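Putative fimbrial subunit (Corynebacterium diphtheriae, PDB 4HSQ) is the major pilin SpaD, the probable shaft-building subunit of a cell-surface adhesion pilus, here represented by its second and third domains. Local coordinates at residues Val10-Asn16 / His206-Asp212; Tyr145-Leu149 / Ile244-Arg248; Lys26-Trp32 / Val95-Met101; Leu66-Thr72 / Val85-Gly91. All blocks are in the same frame, centred on the assembly; numbering follows the deposited sequence.

Contact 1: residues Val10-Asn16 / His206-Asp212; sequences VKDADQN and HVTDFED
K11 and D212 bring the two backbones together, with their CA atoms 4.7 Å apart. V10-N16 leaves the end of a strand at K11 and folds into a type II turn from D12 to Q15, closed by Q15 N on D12 O. H206-D212 loops alongside it. No backbone N-H to backbone C=O bond joins the two segments. Two aspartates bind instead. D212 OD1 takes D12 N at 2.8 Å, nearly in line with its C-O bond, and A13 N at 2.9 Å on the syn side. D12 OD1 answers with D212 N at 2.7 Å. The same oxygen receives H206 NE2 at 2.8 Å, and the two donors come from opposite faces of the carboxylate. The H206 ring meets the oxygen in its own plane. Its other nitrogen, ND1, is bound to V207 O, so both ring nitrogens are tied and the ring's rotation is set. N16 OD1 takes H206 N at 2.8 Å, in the amide plane and almost straight (176°). K11, an exposed residue, bends at chi2 (80°) and chi4, which folds the chain back so that NZ forms a salt bridge to D212 OD2 at 2.9 Å. Water 2 links D14 N to E211 OE1, and K221 pairs with both D14 and E211. This is a polar junction between the Sgo0707 N2-like part and the prealbumin-like part of the pilin. V10 packs on strands 20-28 and 142-155, D12 OD2 bonds to T144, and V207 rests on helix 248-252.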
# COMPACT_ATOMS: atom_id res chain seq x y z
N VAL A 10 -9.22 5.06 -0.26
CA VAL A 10 -8.09 4.29 0.25
C VAL A 10 -7.29 5.20 1.15
O VAL A 10 -7.07 6.37 0.84
CB VAL A 10 -7.20 3.67 -0.86
CG1 VAL A 10 -6.60 4.74 -1.81
CG2 VAL A 10 -6.07 2.81 -0.26
N LYS A 11 -6.92 4.67 2.31
CA LYS A 11 -6.05 5.36 3.23
C LYS A 11 -4.78 4.54 3.31
O LYS A 11 -4.77 3.50 3.95
CB LYS A 11 -6.70 5.54 4.62
CG LYS A 11 -5.88 6.49 5.47
CD LYS A 11 -6.20 7.95 5.05
CE LYS A 11 -5.33 8.98 5.74
NZ LYS A 11 -3.87 8.75 5.47
N ASP A 12 -3.73 4.98 2.61
CA ASP A 12 -2.48 4.23 2.51
C ASP A 12 -1.22 5.08 2.72
O ASP A 12 -0.12 4.53 2.61
CB ASP A 12 -2.40 3.59 1.10
CG ASP A 12 -2.47 4.57 -0.08
OD1 ASP A 12 -1.96 5.70 0.04
OD2 ASP A 12 -3.01 4.20 -1.13
N ALA A 13 -1.35 6.41 2.97
CA ALA A 13 -0.14 7.27 3.10
C ALA A 13 0.89 6.69 4.07
O ALA A 13 0.56 6.24 5.18
CB ALA A 13 -0.50 8.69 3.51
N ASP A 14 2.12 6.61 3.59
CA ASP A 14 3.33 6.14 4.26
C ASP A 14 3.31 4.65 4.59
O ASP A 14 4.23 4.16 5.24
CB ASP A 14 3.61 6.95 5.54
CG ASP A 14 3.74 8.45 5.32
OD1 ASP A 14 4.51 8.86 4.41
OD2 ASP A 14 3.05 9.21 6.01
N GLN A 15 2.33 3.90 4.11
CA GLN A 15 2.28 2.47 4.43
C GLN A 15 3.04 1.73 3.35
O GLN A 15 2.67 1.78 2.18
CB GLN A 15 0.82 1.99 4.56
CG GLN A 15 0.00 2.76 5.65
CD GLN A 15 0.81 2.94 6.93
OE1 GLN A 15 1.26 1.98 7.54
NE2 GLN A 15 1.12 4.17 7.29
N ASN A 16 4.12 1.05 3.74
CA ASN A 16 4.95 0.35 2.78
C ASN A 16 4.47 -1.11 2.60
O ASN A 16 3.38 -1.47 3.04
CB ASN A 16 6.42 0.46 3.24
CG ASN A 16 6.85 1.92 3.26
OD1 ASN A 16 6.64 2.69 2.31
ND2 ASN A 16 7.44 2.37 4.33
N HIS A 206 6.12 2.78 -0.41
CA HIS A 206 5.04 3.63 -0.93
C HIS A 206 5.66 4.79 -1.69
O HIS A 206 6.61 5.43 -1.20
CB HIS A 206 4.21 4.15 0.24
CG HIS A 206 2.86 4.68 -0.12
ND1 HIS A 206 2.71 5.78 -0.97
CD2 HIS A 206 1.65 4.31 0.33
CE1 HIS A 206 1.41 6.03 -1.00
NE2 HIS A 206 0.73 5.19 -0.23
N VAL A 207 5.15 5.06 -2.89
CA VAL A 207 5.65 6.22 -3.66
C VAL A 207 5.32 7.51 -2.90
O VAL A 207 4.32 7.58 -2.17
CB VAL A 207 5.11 6.30 -5.10
CG1 VAL A 207 5.36 4.98 -5.85
CG2 VAL A 207 3.62 6.71 -5.15
N THR A 208 6.15 8.55 -3.10
CA THR A 208 5.94 9.81 -2.38
C THR A 208 4.98 10.79 -3.06
O THR A 208 4.51 11.70 -2.39
CB THR A 208 7.30 10.52 -2.21
OG1 THR A 208 7.85 10.80 -3.51
CG2 THR A 208 8.28 9.68 -1.40
N ASP A 209 4.70 10.64 -4.36
CA ASP A 209 3.94 11.66 -5.12
C ASP A 209 2.45 11.36 -5.27
O ASP A 209 1.73 12.11 -5.92
CB ASP A 209 4.59 11.84 -6.52
CG ASP A 209 4.58 10.58 -7.35
OD1 ASP A 209 4.97 9.51 -6.83
OD2 ASP A 209 4.12 10.65 -8.51
N PHE A 210 1.98 10.25 -4.71
CA PHE A 210 0.58 9.85 -4.84
C PHE A 210 0.24 9.04 -3.63
O PHE A 210 0.95 8.07 -3.32
CB PHE A 210 0.41 9.06 -6.13
CG PHE A 210 -1.01 8.90 -6.58
CD1 PHE A 210 -1.81 7.87 -6.08
CD2 PHE A 210 -1.55 9.73 -7.57
CE1 PHE A 210 -3.12 7.70 -6.53
CE2 PHE A 210 -2.85 9.54 -8.03
CZ PHE A 210 -3.62 8.52 -7.51
N GLU A 211 -0.81 9.45 -2.93
CA GLU A 211 -1.20 8.75 -1.70
C GLU A 211 -2.66 8.99 -1.39
O GLU A 211 -3.25 10.02 -1.79
CB GLU A 211 -0.31 9.14 -0.51
CG GLU A 211 -0.56 10.52 0.05
CD GLU A 211 0.61 11.10 0.82
OE1 GLU A 211 1.60 10.37 1.07
OE2 GLU A 211 0.53 12.30 1.17
N ASP A 212 -3.27 8.00 -0.70
CA ASP A 212 -4.70 8.06 -0.34
C ASP A 212 -5.61 8.28 -1.58
O ASP A 212 -6.66 8.93 -1.49
CB ASP A 212 -4.96 9.15 0.75
CG ASP A 212 -4.21 8.94 2.05
OD1 ASP A 212 -3.77 7.78 2.32
OD2 ASP A 212 -4.06 9.92 2.82
O HOH W 1 -9.15 7.60 -1.69
O HOH W 2 2.78 7.86 1.24

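Contact 2: residues Tyr145-Leu149 / Ile244-Arg248; sequences YHGKL and IEFTR
One face of the Y145 ring is covered by the aliphatic part of R248. CD sits over the ring centre in a CH-pi contact, 3.3 Å from the centroid. The guanidinium lies off-centre, above the hydroxyl end. R248 CZ is 4.8 Å from the same centroid, an off-centre cation-pi contact, with the two planes 64° apart. The bend at chi3 (-63°) swings the guanidinium toward the hydroxyl end of the ring, where NH1 lies over Y145 CZ. The charge is paired elsewhere: NE with D209 and NH2 with E215. F210 meets the tyrosine ring edge-to-face.

The F246 ring turns its edge to the strand. CZ touches G147 O at 3.3 Å and CE1 touches K148 O at 3.6 Å, both close to the ring plane. G147 has no side chain, and the ring tip lies close where one would begin.

F246 is the centre of an inverse gamma turn, and T247 is the N-cap of helix 248-252. The segment thus links strand 241-244 to the helix that contributes I251 to the calcium site, within the prealbumin-like fold domain.

The apolar contacts are looser. L149 CB lies 4.0 Å from F246 CE1, and L149 CD1 is 4.2 Å from I244 CG2. L265 and L225 pack against both L149 and I244, while L205 touches L149 and F246.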
# COMPACT_ATOMS: atom_id res chain seq x y z
N TYR A 145 0.25 3.04 -5.12
CA TYR A 145 1.51 2.75 -5.80
C TYR A 145 2.65 2.44 -4.86
O TYR A 145 2.89 3.19 -3.90
CB TYR A 145 1.95 3.95 -6.65
CG TYR A 145 1.02 4.35 -7.77
CD1 TYR A 145 1.23 3.90 -9.07
CD2 TYR A 145 -0.07 5.19 -7.53
CE1 TYR A 145 0.41 4.33 -10.13
CE2 TYR A 145 -0.88 5.63 -8.58
CZ TYR A 145 -0.65 5.18 -9.87
OH TYR A 145 -1.47 5.60 -10.89
N HIS A 146 3.38 1.38 -5.17
CA HIS A 146 4.58 0.98 -4.43
C HIS A 146 5.64 0.64 -5.42
O HIS A 146 5.32 0.12 -6.47
CB HIS A 146 4.33 -0.23 -3.50
CG HIS A 146 3.49 0.09 -2.29
ND1 HIS A 146 2.12 0.14 -2.36
CD2 HIS A 146 3.88 0.33 -1.00
CE1 HIS A 146 1.70 0.42 -1.13
NE2 HIS A 146 2.73 0.54 -0.28
N GLY A 147 6.90 0.82 -5.04
CA GLY A 147 8.00 0.46 -5.93
C GLY A 147 9.11 -0.21 -5.17
O GLY A 147 9.14 -0.19 -3.94
N LYS A 148 9.99 -0.85 -5.90
CA LYS A 148 11.16 -1.48 -5.28
C LYS A 148 12.33 -0.51 -5.23
O LYS A 148 12.50 0.30 -6.13
CB LYS A 148 11.57 -2.72 -6.06
CG LYS A 148 10.51 -3.79 -6.00
CD LYS A 148 11.09 -5.14 -6.44
CE LYS A 148 10.30 -5.77 -7.55
NZ LYS A 148 11.02 -6.95 -8.09
N LEU A 149 13.14 -0.60 -4.18
CA LEU A 149 14.31 0.22 -4.04
C LEU A 149 15.53 -0.71 -4.03
O LEU A 149 15.73 -1.45 -3.08
CB LEU A 149 14.27 1.11 -2.78
CG LEU A 149 15.56 1.92 -2.52
CD1 LEU A 149 15.87 2.89 -3.70
CD2 LEU A 149 15.48 2.67 -1.21
N ILE A 244 16.47 9.80 -1.57
CA ILE A 244 15.87 9.17 -2.74
C ILE A 244 14.57 9.89 -3.10
O ILE A 244 13.68 9.97 -2.24
CB ILE A 244 15.60 7.67 -2.40
CG1 ILE A 244 16.88 6.90 -2.00
CG2 ILE A 244 14.84 6.95 -3.52
CD1 ILE A 244 17.90 6.76 -3.07
N GLU A 245 14.43 10.31 -4.36
CA GLU A 245 13.18 10.90 -4.90
C GLU A 245 12.35 9.73 -5.42
O GLU A 245 12.52 9.30 -6.57
CB GLU A 245 13.45 11.94 -6.03
CG GLU A 245 14.41 13.06 -5.66
CD GLU A 245 14.25 14.37 -6.41
OE1 GLU A 245 14.96 15.34 -6.06
OE2 GLU A 245 13.40 14.44 -7.33
N PHE A 246 11.55 9.15 -4.54
CA PHE A 246 10.83 7.91 -4.83
C PHE A 246 9.41 8.15 -5.39
O PHE A 246 8.41 7.76 -4.82
CB PHE A 246 10.82 7.06 -3.56
CG PHE A 246 10.69 5.58 -3.81
CD1 PHE A 246 11.73 4.86 -4.40
CD2 PHE A 246 9.52 4.91 -3.48
CE1 PHE A 246 11.60 3.49 -4.63
CE2 PHE A 246 9.40 3.54 -3.72
CZ PHE A 246 10.45 2.84 -4.26
N THR A 247 9.37 8.73 -6.58
CA THR A 247 8.13 9.06 -7.29
C THR A 247 7.84 8.04 -8.38
O THR A 247 8.75 7.38 -8.88
CB THR A 247 8.20 10.47 -7.88
OG1 THR A 247 9.17 10.46 -8.94
CG2 THR A 247 8.54 11.54 -6.83
N ARG A 248 6.57 7.93 -8.76
CA ARG A 248 6.16 7.06 -9.87
C ARG A 248 7.03 7.28 -11.13
O ARG A 248 7.49 6.30 -11.74
CB ARG A 248 4.69 7.34 -10.23
CG ARG A 248 3.68 6.82 -9.19
CD ARG A 248 2.27 7.23 -9.53
NE ARG A 248 2.09 8.69 -9.53
CZ ARG A 248 1.05 9.30 -10.07
NH1 ARG A 248 0.06 8.60 -10.62
NH2 ARG A 248 0.98 10.62 -10.07

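Contact 3: residues Lys26-Trp32 / Val95-Met101; sequences KADAPTW and VKSGDKM
A27 and M101, the latter a selenomethionine, form an antiparallel hydrogen-bonded pair. A27 N gives to M101 O at 3.0 Å and M101 N to A27 O at 2.8 Å. D28 and K100 follow as a non-hydrogen-bonded pair. Beyond them the ladder leaves regular strand but keeps bonding. D99 O takes A29 N at 2.8 Å. P30 O takes G98 N at 2.8 Å, from above the carbonyl plane. The last donor, W32 N, uses a side chain: S97 OG accepts it at 3.1 Å. That hydroxyl is placed by chi1 of 166°, which turns OG away from the serine's own N.

K96 to D99 is a type II turn. It is closed by D99 N on K96 O, and D99 OD2 takes K96 N. S97 CA lies over the six-membered ring of W32, 3.7 Å from its centroid, while V95 O sits at the indole edge. The D28-K100 salt bridge is weak, with OD1 to NZ at 3.3 Å. T31 O is satisfied by N130.

Strands 20-28 and 100-109 adjoin in one sheet, and A27 and M101 pack on strands 117-127 and 41-46 of a second, the face-to-face packing of a beta sandwich.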
# COMPACT_ATOMS: atom_id res chain seq x y z
N LYS A 26 -18.42 3.33 0.51
CA LYS A 26 -19.61 4.07 0.95
C LYS A 26 -20.66 4.00 -0.15
O LYS A 26 -20.35 4.12 -1.35
CB LYS A 26 -19.28 5.53 1.30
CG LYS A 26 -18.41 5.64 2.56
CD LYS A 26 -18.43 7.03 3.19
CE LYS A 26 -17.37 7.19 4.27
NZ LYS A 26 -17.68 6.42 5.52
N ALA A 27 -21.90 3.78 0.27
CA ALA A 27 -23.01 3.65 -0.66
C ALA A 27 -24.32 3.93 0.04
O ALA A 27 -24.46 3.61 1.21
CB ALA A 27 -23.04 2.23 -1.24
N ASP A 28 -25.29 4.46 -0.69
CA ASP A 28 -26.58 4.69 -0.10
C ASP A 28 -27.41 3.43 -0.16
O ASP A 28 -27.42 2.74 -1.19
CB ASP A 28 -27.33 5.83 -0.81
CG ASP A 28 -26.63 7.17 -0.70
OD1 ASP A 28 -26.36 7.61 0.44
OD2 ASP A 28 -26.34 7.78 -1.75
N ALA A 29 -28.10 3.12 0.94
CA ALA A 29 -29.04 2.03 0.94
C ALA A 29 -30.28 2.52 0.17
O ALA A 29 -30.48 3.75 0.09
CB ALA A 29 -29.41 1.66 2.37
N PRO A 30 -31.11 1.63 -0.42
CA PRO A 30 -32.34 2.14 -1.05
C PRO A 30 -33.33 2.66 0.02
O PRO A 30 -33.05 2.60 1.23
CB PRO A 30 -32.88 0.90 -1.79
CG PRO A 30 -32.42 -0.26 -0.93
CD PRO A 30 -31.06 0.15 -0.43
N THR A 31 -34.47 3.19 -0.42
CA THR A 31 -35.52 3.67 0.48
C THR A 31 -36.71 2.70 0.44
O THR A 31 -36.92 2.03 -0.57
CB THR A 31 -35.95 5.11 0.13
OG1 THR A 31 -36.39 5.14 -1.22
CG2 THR A 31 -34.84 6.15 0.39
N TRP A 32 -37.49 2.63 1.53
CA TRP A 32 -38.66 1.76 1.63
C TRP A 32 -39.60 2.23 2.73
O TRP A 32 -39.15 2.86 3.71
CB TRP A 32 -38.27 0.28 1.85
CG TRP A 32 -37.59 -0.01 3.15
CD1 TRP A 32 -38.18 -0.37 4.33
CD2 TRP A 32 -36.19 0.06 3.41
NE1 TRP A 32 -37.23 -0.57 5.30
CE2 TRP A 32 -35.99 -0.29 4.77
CE3 TRP A 32 -35.07 0.38 2.63
CZ2 TRP A 32 -34.73 -0.34 5.36
CZ3 TRP A 32 -33.81 0.32 3.21
CH2 TRP A 32 -33.65 -0.04 4.56
N VAL A 95 -30.81 -1.55 9.51
CA VAL A 95 -30.68 -0.59 8.40
C VAL A 95 -31.96 0.22 8.27
O VAL A 95 -33.04 -0.35 8.18
CB VAL A 95 -30.28 -1.26 7.05
CG1 VAL A 95 -30.04 -0.21 5.96
CG2 VAL A 95 -29.05 -2.15 7.23
N LYS A 96 -31.82 1.56 8.27
CA LYS A 96 -32.97 2.46 8.12
C LYS A 96 -33.03 2.92 6.67
O LYS A 96 -32.00 3.00 6.02
CB LYS A 96 -32.91 3.67 9.09
CG LYS A 96 -32.58 3.34 10.57
CD LYS A 96 -33.76 2.76 11.35
CE LYS A 96 -33.31 2.03 12.61
NZ LYS A 96 -33.56 0.56 12.52
N SER A 97 -34.24 3.17 6.16
CA SER A 97 -34.48 3.60 4.78
C SER A 97 -33.55 4.74 4.36
O SER A 97 -33.41 5.73 5.08
CB SER A 97 -35.94 4.02 4.62
OG SER A 97 -36.12 4.74 3.42
N GLY A 98 -32.85 4.54 3.24
CA GLY A 98 -31.90 5.50 2.67
C GLY A 98 -30.61 5.73 3.45
O GLY A 98 -29.89 6.68 3.16
N ASP A 99 -30.31 4.88 4.44
CA ASP A 99 -29.08 5.01 5.26
C ASP A 99 -27.81 5.02 4.42
O ASP A 99 -27.71 4.30 3.44
CB ASP A 99 -28.96 3.84 6.24
CG ASP A 99 -29.47 4.11 7.63
OD1 ASP A 99 -29.83 5.29 7.92
OD2 ASP A 99 -29.48 3.17 8.45
N LYS A 100 -26.82 5.80 4.85
CA LYS A 100 -25.52 5.78 4.22
C LYS A 100 -24.78 4.57 4.81
O LYS A 100 -24.57 4.51 6.03
CB LYS A 100 -24.76 7.09 4.44
CG LYS A 100 -23.28 7.08 3.95
CD LYS A 100 -23.09 6.82 2.45
CE LYS A 100 -23.27 8.05 1.59
NZ LYS A 100 -23.12 7.73 0.14
N MSE A 101 -24.50 3.59 3.96
CA MSE A 101 -23.80 2.36 4.33
C MSE A 101 -22.31 2.59 4.22
O MSE A 101 -21.84 3.24 3.26
CB MSE A 101 -24.21 1.19 3.41
CG MSE A 101 -25.71 0.99 3.32
SE MSE A 101 -26.47 0.66 5.06
CE MSE A 101 -25.51 -0.96 5.58

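Contact 4: residues Leu66-Thr72 / Val85-Gly91; sequences LGTSDYT and VTLTDEG
T88 OG1 donates to S69 O at 2.7 Å, in the carbonyl plane on a lone pair. The next carbonyl, D70 O, takes T88 N at 2.9 Å from above its plane. T88 is thus bound twice to the turn before strand 71-73. Its OG1 lies between the backbone N and the carbonyl carbon (chi1 63°), where it also accepts G91 N as the N-cap of helix 89-93. G91 packs closely here: its CA is 3.3 Å from D70 O, with no room for a side chain. Water 3 donates to S69 O and, weakly, to E90 OE1.

Further along, T72 and T86 form an antiparallel hydrogen-bonded pair. T72 N gives to T86 O at 2.7 Å and T86 N to T72 O at 3.0 Å. Their side chains run side by side, and water 4 bridges the two hydroxyls. Y71 and L87 make the non-hydrogen-bonded pair on the other face. There Y71 CD1 touches V85 CG1 at 3.8 Å, and L66 CD1 meets L87 CD2 at 3.8 Å, those two side chains crossing near a right angle.

The second shell holds the turn itself. D70 OD2 takes G67 N at 2.8 Å, D70 N binds G67 O, and K94 forms a salt bridge with that carboxylate.

Strands 71-73 and 82-87 form a beta hairpin leading into the short helix. L66, Y71 and V85 pack on strand 51-61. V85 and L87 also touch strands 41-46 and 100-109.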
# COMPACT_ATOMS: atom_id res chain seq x y z
N LEU A 66 -22.38 -1.51 13.14
CA LEU A 66 -22.84 -2.90 13.19
C LEU A 66 -21.86 -3.79 13.94
O LEU A 66 -20.68 -3.46 14.03
CB LEU A 66 -23.08 -3.46 11.77
CG LEU A 66 -24.16 -2.80 10.90
CD1 LEU A 66 -24.53 -3.68 9.72
CD2 LEU A 66 -25.43 -2.48 11.69
N GLY A 67 -22.37 -4.88 14.50
CA GLY A 67 -21.56 -5.87 15.18
C GLY A 67 -21.30 -7.06 14.26
O GLY A 67 -21.90 -7.15 13.19
N THR A 68 -20.44 -7.99 14.68
CA THR A 68 -20.12 -9.16 13.84
C THR A 68 -21.32 -10.11 13.63
O THR A 68 -21.28 -10.87 12.68
CB THR A 68 -18.90 -9.91 14.36
OG1 THR A 68 -19.24 -10.42 15.65
CG2 THR A 68 -17.64 -9.03 14.40
N SER A 69 -22.40 -10.01 14.42
CA SER A 69 -23.59 -10.83 14.16
C SER A 69 -24.43 -10.21 13.04
O SER A 69 -25.32 -10.88 12.50
CB SER A 69 -24.45 -10.97 15.42
OG SER A 69 -23.75 -11.79 16.36
N ASP A 70 -24.14 -8.94 12.69
CA ASP A 70 -24.90 -8.17 11.70
C ASP A 70 -24.43 -8.39 10.27
O ASP A 70 -25.10 -7.94 9.33
CB ASP A 70 -24.87 -6.68 12.05
CG ASP A 70 -25.55 -6.35 13.36
OD1 ASP A 70 -26.58 -6.99 13.68
OD2 ASP A 70 -25.09 -5.42 14.05
N TYR A 71 -23.31 -9.09 10.08
CA TYR A 71 -22.79 -9.35 8.75
C TYR A 71 -21.95 -10.62 8.73
O TYR A 71 -21.49 -11.08 9.77
CB TYR A 71 -21.97 -8.14 8.21
CG TYR A 71 -20.74 -7.80 9.05
CD1 TYR A 71 -19.51 -8.41 8.80
CD2 TYR A 71 -20.81 -6.85 10.06
CE1 TYR A 71 -18.38 -8.11 9.57
CE2 TYR A 71 -19.69 -6.53 10.83
CZ TYR A 71 -18.47 -7.15 10.57
OH TYR A 71 -17.35 -6.84 11.31
N THR A 72 -21.75 -11.19 7.54
CA THR A 72 -20.83 -12.32 7.45
C THR A 72 -19.69 -11.83 6.59
O THR A 72 -19.87 -10.91 5.79
CB THR A 72 -21.47 -13.60 6.87
OG1 THR A 72 -21.82 -13.35 5.52
CG2 THR A 72 -22.67 -14.10 7.67
N VAL A 85 -18.85 -9.07 2.03
CA VAL A 85 -19.39 -8.71 3.35
C VAL A 85 -20.89 -8.64 3.18
O VAL A 85 -21.37 -7.77 2.46
CB VAL A 85 -18.79 -7.39 3.90
CG1 VAL A 85 -19.39 -7.05 5.26
CG2 VAL A 85 -17.26 -7.48 3.98
N THR A 86 -21.62 -9.59 3.77
CA THR A 86 -23.07 -9.74 3.58
C THR A 86 -23.82 -9.42 4.84
O THR A 86 -23.52 -10.01 5.87
CB THR A 86 -23.38 -11.18 3.14
OG1 THR A 86 -22.56 -11.53 2.03
CG2 THR A 86 -24.85 -11.38 2.77
N LEU A 87 -24.82 -8.54 4.78
CA LEU A 87 -25.60 -8.27 5.98
C LEU A 87 -26.45 -9.48 6.28
O LEU A 87 -26.96 -10.13 5.35
CB LEU A 87 -26.48 -7.01 5.87
CG LEU A 87 -25.79 -5.69 5.51
CD1 LEU A 87 -26.75 -4.55 5.74
CD2 LEU A 87 -24.52 -5.46 6.34
N THR A 88 -26.53 -9.82 7.57
CA THR A 88 -27.36 -10.95 8.03
C THR A 88 -28.78 -10.44 8.21
O THR A 88 -28.99 -9.23 8.13
CB THR A 88 -26.79 -11.50 9.35
OG1 THR A 88 -26.88 -10.47 10.34
CG2 THR A 88 -25.37 -11.98 9.23
N ASP A 89 -29.73 -11.32 8.59
CA ASP A 89 -31.09 -10.84 8.88
C ASP A 89 -31.09 -9.86 10.08
O ASP A 89 -31.80 -8.86 10.01
CB ASP A 89 -32.07 -12.00 9.09
CG ASP A 89 -32.42 -12.75 7.81
OD1 ASP A 89 -32.29 -12.15 6.71
OD2 ASP A 89 -32.83 -13.92 7.90
N GLU A 90 -30.25 -10.08 11.12
CA GLU A 90 -30.16 -9.14 12.25
C GLU A 90 -29.57 -7.78 11.80
O GLU A 90 -30.05 -6.73 12.23
CB GLU A 90 -29.31 -9.70 13.39
CG GLU A 90 -29.95 -10.87 14.12
CD GLU A 90 -28.98 -11.81 14.81
OE1 GLU A 90 -27.83 -11.39 15.08
OE2 GLU A 90 -29.38 -12.96 15.09
N GLY A 91 -28.55 -7.83 10.94
CA GLY A 91 -27.94 -6.62 10.38
C GLY A 91 -28.88 -5.81 9.51
O GLY A 91 -28.91 -4.58 9.61
O HOH W 3 -26.61 -13.12 12.86
O HOH W 4 -20.15 -12.76 3.14

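How the contacts relate
Contacts 1 and 2 lie near the middle of the chain and touch: Q15 O is 2.8 Å from H146 NE2, a probable hydrogen bond. They are the more interior pair, with one and no exposed touching residues. Contacts 3 and 4 are nearer the surface, with four and three. They meet through V95 and M101 against L87. Contact 1 joins the two parts of the pilin with carboxylates and a histidine. Contact 2 relies on rings and apolar groups, close to the calcium site. Contacts 3 and 4 are built on antiparallel backbone pairing, with serine or threonine hydroxyls where the strands end. Contacts 1 and 3 reach one sheet through neighbouring strands 7-11 and 20-28. Contacts 2 and 4 share another.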